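Local structure of putative amidohydrolase/peptidase (Burkholderia cenocepacia, 4WJB) at residues 118-131 against 410-424. The protein probably acts as a zinc-dependent amidohydrolase of the peptidase M20 family, cleaving carbon-nitrogen bonds other than peptide bonds. Numbering follows the deposited sequence.
Sequences VVRALNDAAIETER and ADVLLRAVLQSAQEA. With SO4 (sulfate ion), chain F.
With CG1 trans to its backbone N (chi1 166°), V118 spreads two methyls over helix 410-421: CG2 lies 3.6 Å from L413 CD2, CG1 faces L414 CD1. This is a knob-into-hole contact, V118 filling the hole between A410, L413, L414 and V417, where two helices of the M20 catalytic domain pack at 68° beside strands 91-96 and 133-138. A compact branched valine suits so close a fit. Further along, the longer L122 and L418 side chains reach each other, L122 CD2 meeting L418 CD1 at 3.9 Å, and I127 CG2 comes tip to tip with that same methyl.

Beyond the Schellman turn at A126 the bonding turns polar. Q422, bent at chi2, folds its amide back across the chain: NE2 donates to E128 O (3.1 Å) while OE1 accepts from E130 N (2.9 Å), a pairing suited to glutamine, which carries donor and acceptor on one group. R131 N binds A421 O, and the small methyl of A421 lets T129 CB approach to 3.9 Å. The extended R131 chain brings NH2 into a weak salt bridge with OXT of the poorly ordered A424; R131 NE donates to E423 O at 2.7 Å, 18° out of the guanidinium plane.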
loop_
_atom_site.group_PDB
_atom_site.type_symbol
_atom_site.label_atom_id
_atom_site.label_comp_id
_atom_site.label_asym_id
_atom_site.label_seq_id
_atom_site.Cartn_x
_atom_site.Cartn_y
_atom_site.Cartn_z
ATOM N N VAL A 118 -48.606 3.328 3.595
ATOM C CA VAL A 118 -49.418 2.657 2.585
ATOM C C VAL A 118 -50.698 2.110 3.217
ATOM O O VAL A 118 -51.792 2.271 2.665
ATOM C CB VAL A 118 -48.634 1.515 1.891
ATOM C CG1 VAL A 118 -49.569 0.605 1.106
ATOM C CG2 VAL A 118 -47.571 2.100 0.966
ATOM N N VAL A 119 -50.558 1.489 4.384
ATOM C CA VAL A 119 -51.712 0.960 5.102
ATOM C C VAL A 119 -52.670 2.085 5.486
ATOM O O VAL A 119 -53.871 2.004 5.229
ATOM C CB VAL A 119 -51.289 0.189 6.366
ATOM C CG1 VAL A 119 -52.500 -0.063 7.272
ATOM C CG2 VAL A 119 -50.626 -1.120 5.978
ATOM N N ARG A 120 -52.127 3.142 6.084
ATOM C CA ARG A 120 -52.929 4.298 6.468
ATOM C C ARG A 120 -53.638 4.931 5.273
ATOM O O ARG A 120 -54.797 5.338 5.384
ATOM C CB ARG A 120 -52.059 5.342 7.165
ATOM C CG ARG A 120 -51.608 4.939 8.556
ATOM C CD ARG A 120 -50.576 5.921 9.098
ATOM N NE ARG A 120 -50.284 5.680 10.508
ATOM C CZ ARG A 120 -49.413 6.388 11.219
ATOM N NH1 ARG A 120 -48.739 7.379 10.648
ATOM N NH2 ARG A 120 -49.220 6.107 12.499
ATOM N N ALA A 121 -52.951 5.003 4.135
ATOM C CA ALA A 121 -53.521 5.625 2.939
ATOM C C ALA A 121 -54.653 4.780 2.366
ATOM O O ALA A 121 -55.657 5.314 1.904
ATOM C CB ALA A 121 -52.448 5.847 1.888
ATOM N N LEU A 122 -54.480 3.462 2.389
ATOM C CA LEU A 122 -55.535 2.553 1.962
ATOM C C LEU A 122 -56.754 2.676 2.880
ATOM O O LEU A 122 -57.894 2.639 2.418
ATOM C CB LEU A 122 -55.020 1.112 1.933
ATOM C CG LEU A 122 -54.032 0.793 0.809
ATOM C CD1 LEU A 122 -53.417 -0.588 1.000
ATOM C CD2 LEU A 122 -54.720 0.905 -0.549
ATOM N N ASN A 123 -56.505 2.835 4.178
ATOM C CA ASN A 123 -57.579 3.052 5.145
ATOM C C ASN A 123 -58.355 4.342 4.863
ATOM O O ASN A 123 -59.585 4.346 4.866
ATOM C CB ASN A 123 -57.026 3.095 6.572
ATOM C CG ASN A 123 -56.620 1.725 7.093
ATOM O OD1 ASN A 123 -56.904 0.694 6.477
ATOM N ND2 ASN A 123 -55.964 1.711 8.247
ATOM N N ASP A 124 -57.630 5.432 4.623
ATOM C CA ASP A 124 -58.255 6.729 4.368
ATOM C C ASP A 124 -59.150 6.696 3.139
ATOM O O ASP A 124 -60.169 7.382 3.085
ATOM C CB ASP A 124 -57.196 7.819 4.196
ATOM C CG ASP A 124 -56.512 8.182 5.496
ATOM O OD1 ASP A 124 -56.942 7.679 6.556
ATOM O OD2 ASP A 124 -55.553 8.982 5.457
ATOM N N ALA A 125 -58.760 5.903 2.147
ATOM C CA ALA A 125 -59.538 5.787 0.921
ATOM C C ALA A 125 -60.590 4.686 1.018
ATOM O O ALA A 125 -61.313 4.434 0.055
ATOM C CB ALA A 125 -58.619 5.529 -0.259
ATOM N N ALA A 126 -60.661 4.040 2.180
ATOM C CA ALA A 126 -61.588 2.932 2.423
ATOM C C ALA A 126 -61.471 1.861 1.343
ATOM O O ALA A 126 -62.474 1.372 0.824
ATOM C CB ALA A 126 -63.027 3.446 2.507
ATOM N N ILE A 127 -60.238 1.509 0.996
ATOM C CA ILE A 127 -60.003 0.529 -0.054
ATOM C C ILE A 127 -59.904 -0.899 0.492
ATOM O O ILE A 127 -59.192 -1.155 1.469
ATOM C CB ILE A 127 -58.721 0.884 -0.837
ATOM C CG1 ILE A 127 -58.955 2.150 -1.661
ATOM C CG2 ILE A 127 -58.286 -0.263 -1.736
ATOM C CD1 ILE A 127 -57.753 2.575 -2.467
ATOM N N GLU A 128 -60.640 -1.818 -0.130
ATOM C CA GLU A 128 -60.490 -3.245 0.144
ATOM C C GLU A 128 -59.637 -3.900 -0.947
ATOM O O GLU A 128 -59.868 -3.687 -2.138
ATOM C CB GLU A 128 -61.855 -3.937 0.242
ATOM C CG GLU A 128 -61.805 -5.448 0.001
ATOM C CD GLU A 128 -63.082 -6.172 0.403
ATOM O OE1 GLU A 128 -63.202 -6.563 1.584
ATOM O OE2 GLU A 128 -63.961 -6.359 -0.465
ATOM N N THR A 129 -58.647 -4.687 -0.536
ATOM C CA THR A 129 -57.790 -5.393 -1.485
ATOM C C THR A 129 -58.127 -6.878 -1.514
ATOM O O THR A 129 -58.648 -7.423 -0.536
ATOM C CB THR A 129 -56.298 -5.218 -1.144
ATOM O OG1 THR A 129 -56.023 -5.798 0.138
ATOM C CG2 THR A 129 -55.930 -3.743 -1.122
ATOM N N GLU A 130 -57.847 -7.529 -2.639
ATOM C CA GLU A 130 -58.086 -8.964 -2.752
ATOM C C GLU A 130 -57.199 -9.726 -1.783
ATOM O O GLU A 130 -57.651 -10.636 -1.083
ATOM C CB GLU A 130 -57.838 -9.458 -4.179
ATOM C CG GLU A 130 -58.979 -9.183 -5.124
ATOM C CD GLU A 130 -60.295 -9.736 -4.607
ATOM O OE1 GLU A 130 -61.229 -8.935 -4.401
ATOM O OE2 GLU A 130 -60.388 -10.967 -4.400
ATOM N N ARG A 131 -55.934 -9.327 -1.749
ATOM C CA ARG A 131 -54.916 -9.979 -0.942
ATOM C C ARG A 131 -54.602 -9.184 0.302
ATOM O O ARG A 131 -54.610 -7.957 0.272
ATOM C CB ARG A 131 -53.631 -10.164 -1.753
ATOM C CG ARG A 131 -53.834 -11.024 -2.955
ATOM C CD ARG A 131 -52.637 -11.043 -3.867
ATOM N NE ARG A 131 -52.942 -11.904 -4.998
ATOM C CZ ARG A 131 -52.863 -13.227 -4.960
ATOM N NH1 ARG A 131 -52.460 -13.839 -3.849
ATOM N NH2 ARG A 131 -53.175 -13.941 -6.033
ATOM N N ALA A 410 -43.001 6.846 -1.345
ATOM C CA ALA A 410 -44.138 6.236 -0.678
ATOM C C ALA A 410 -45.344 6.145 -1.612
ATOM O O ALA A 410 -46.105 5.181 -1.552
ATOM C CB ALA A 410 -44.488 7.014 0.576
ATOM N N ASP A 411 -45.514 7.144 -2.474
ATOM C CA ASP A 411 -46.601 7.137 -3.449
ATOM C C ASP A 411 -46.440 6.000 -4.460
ATOM O O ASP A 411 -47.415 5.333 -4.814
ATOM C CB ASP A 411 -46.677 8.478 -4.179
ATOM C CG ASP A 411 -47.808 9.356 -3.679
ATOM O OD1 ASP A 411 -48.851 8.811 -3.255
ATOM O OD2 ASP A 411 -47.660 10.593 -3.723
ATOM N N VAL A 412 -45.208 5.785 -4.917
ATOM C CA VAL A 412 -44.907 4.685 -5.829
ATOM C C VAL A 412 -45.157 3.336 -5.142
ATOM O O VAL A 412 -45.760 2.439 -5.732
ATOM C CB VAL A 412 -43.445 4.753 -6.339
ATOM C CG1 VAL A 412 -43.102 3.513 -7.156
ATOM C CG2 VAL A 412 -43.230 6.019 -7.167
ATOM N N LEU A 413 -44.707 3.204 -3.894
ATOM C CA LEU A 413 -44.940 1.984 -3.113
ATOM C C LEU A 413 -46.433 1.707 -2.951
ATOM O O LEU A 413 -46.887 0.570 -3.094
ATOM C CB LEU A 413 -44.297 2.081 -1.723
ATOM C CG LEU A 413 -44.503 0.805 -0.889
ATOM C CD1 LEU A 413 -43.689 -0.346 -1.492
ATOM C CD2 LEU A 413 -44.158 0.996 0.583
ATOM N N LEU A 414 -47.184 2.754 -2.638
ATOM C CA LEU A 414 -48.633 2.646 -2.499
ATOM C C LEU A 414 -49.276 2.068 -3.758
ATOM O O LEU A 414 -50.062 1.129 -3.681
ATOM C CB LEU A 414 -49.238 4.013 -2.178
ATOM C CG LEU A 414 -50.765 4.113 -2.248
ATOM C CD1 LEU A 414 -51.438 3.146 -1.271
ATOM C CD2 LEU A 414 -51.234 5.546 -2.007
ATOM N N ARG A 415 -48.933 2.618 -4.918
ATOM C CA ARG A 415 -49.547 2.167 -6.165
ATOM C C ARG A 415 -49.093 0.773 -6.566
ATOM O O ARG A 415 -49.880 -0.013 -7.079
ATOM C CB ARG A 415 -49.256 3.158 -7.293
ATOM C CG ARG A 415 -49.767 4.552 -7.001
ATOM C CD ARG A 415 -51.165 4.754 -7.569
ATOM N NE ARG A 415 -51.102 5.379 -8.889
ATOM C CZ ARG A 415 -51.541 6.607 -9.163
ATOM N NH1 ARG A 415 -51.417 7.089 -10.389
ATOM N NH2 ARG A 415 -52.110 7.354 -8.220
ATOM N N ALA A 416 -47.813 0.480 -6.349
ATOM C CA ALA A 416 -47.274 -0.846 -6.626
ATOM C C ALA A 416 -47.945 -1.913 -5.761
ATOM O O ALA A 416 -48.384 -2.951 -6.265
ATOM C CB ALA A 416 -45.763 -0.860 -6.409
ATOM N N VAL A 417 -48.006 -1.655 -4.457
ATOM C CA VAL A 417 -48.602 -2.592 -3.512
ATOM C C VAL A 417 -50.074 -2.780 -3.828
ATOM O O VAL A 417 -50.585 -3.905 -3.842
ATOM C CB VAL A 417 -48.438 -2.115 -2.055
ATOM C CG1 VAL A 417 -49.370 -2.891 -1.122
ATOM C CG2 VAL A 417 -46.987 -2.250 -1.622
ATOM N N LEU A 418 -50.748 -1.669 -4.102
ATOM C CA LEU A 418 -52.162 -1.702 -4.440
ATOM C C LEU A 418 -52.415 -2.572 -5.670
ATOM O O LEU A 418 -53.274 -3.444 -5.640
ATOM C CB LEU A 418 -52.691 -0.291 -4.677
ATOM C CG LEU A 418 -54.179 -0.219 -5.013
ATOM C CD1 LEU A 418 -54.999 -0.921 -3.938
ATOM C CD2 LEU A 418 -54.622 1.223 -5.182
ATOM N N GLN A 419 -51.652 -2.350 -6.740
ATOM C CA GLN A 419 -51.843 -3.120 -7.970
ATOM C C GLN A 419 -51.653 -4.622 -7.739
ATOM O O GLN A 419 -52.455 -5.435 -8.201
ATOM C CB GLN A 419 -50.888 -2.643 -9.069
ATOM C CG GLN A 419 -51.007 -3.451 -10.353
ATOM C CD GLN A 419 -50.082 -2.966 -11.449
ATOM O OE1 GLN A 419 -49.637 -1.819 -11.443
ATOM N NE2 GLN A 419 -49.781 -3.846 -12.395
ATOM N N SER A 420 -50.597 -4.988 -7.017
ATOM C CA SER A 420 -50.275 -6.395 -6.803
ATOM C C SER A 420 -51.254 -7.072 -5.848
ATOM O O SER A 420 -51.514 -8.268 -5.970
ATOM C CB SER A 420 -48.847 -6.541 -6.278
ATOM O OG SER A 420 -48.685 -5.844 -5.058
ATOM N N ALA A 421 -51.794 -6.301 -4.906
ATOM C CA ALA A 421 -52.759 -6.815 -3.932
ATOM C C ALA A 421 -54.153 -6.990 -4.527
ATOM O O ALA A 421 -55.035 -7.584 -3.898
ATOM C CB ALA A 421 -52.825 -5.895 -2.719
ATOM N N GLN A 422 -54.360 -6.467 -5.730
ATOM C CA GLN A 422 -55.654 -6.617 -6.391
ATOM C C GLN A 422 -55.591 -7.659 -7.502
ATOM O O GLN A 422 -56.590 -7.930 -8.166
ATOM C CB GLN A 422 -56.138 -5.279 -6.954
ATOM C CG GLN A 422 -56.295 -4.171 -5.921
ATOM C CD GLN A 422 -57.525 -4.321 -5.041
ATOM O OE1 GLN A 422 -57.942 -5.432 -4.703
ATOM N NE2 GLN A 422 -58.108 -3.191 -4.656
ATOM N N GLU A 423 -54.413 -8.242 -7.692
ATOM C CA GLU A 423 -54.229 -9.307 -8.673
ATOM C C GLU A 423 -54.815 -10.631 -8.191
ATOM O O GLU A 423 -54.544 -11.070 -7.071
ATOM C CB GLU A 423 -52.744 -9.483 -8.992
ATOM C CG GLU A 423 -52.130 -8.307 -9.715
ATOM C CD GLU A 423 -50.671 -8.535 -10.057
ATOM O OE1 GLU A 423 -50.016 -9.345 -9.369
ATOM O OE2 GLU A 423 -50.187 -7.913 -11.024
ATOM N N ALA A 424 -55.602 -11.274 -9.047
ATOM C CA ALA A 424 -56.271 -12.521 -8.692
ATOM C C ALA A 424 -55.315 -13.712 -8.728
ATOM O O ALA A 424 -55.644 -14.798 -8.246
ATOM C CB ALA A 424 -57.453 -12.767 -9.617
ATOM O OXT ALA A 424 -54.197 -13.621 -9.239
HETATM S S SO4 F . -53.607 -17.127 -4.339
HETATM O O1 SO4 F . -52.597 -17.260 -5.384
HETATM O O2 SO4 F . -53.030 -17.509 -3.055
HETATM O O3 SO4 F . -54.082 -15.751 -4.275
HETATM O O4 SO4 F . -54.760 -17.976 -4.634
#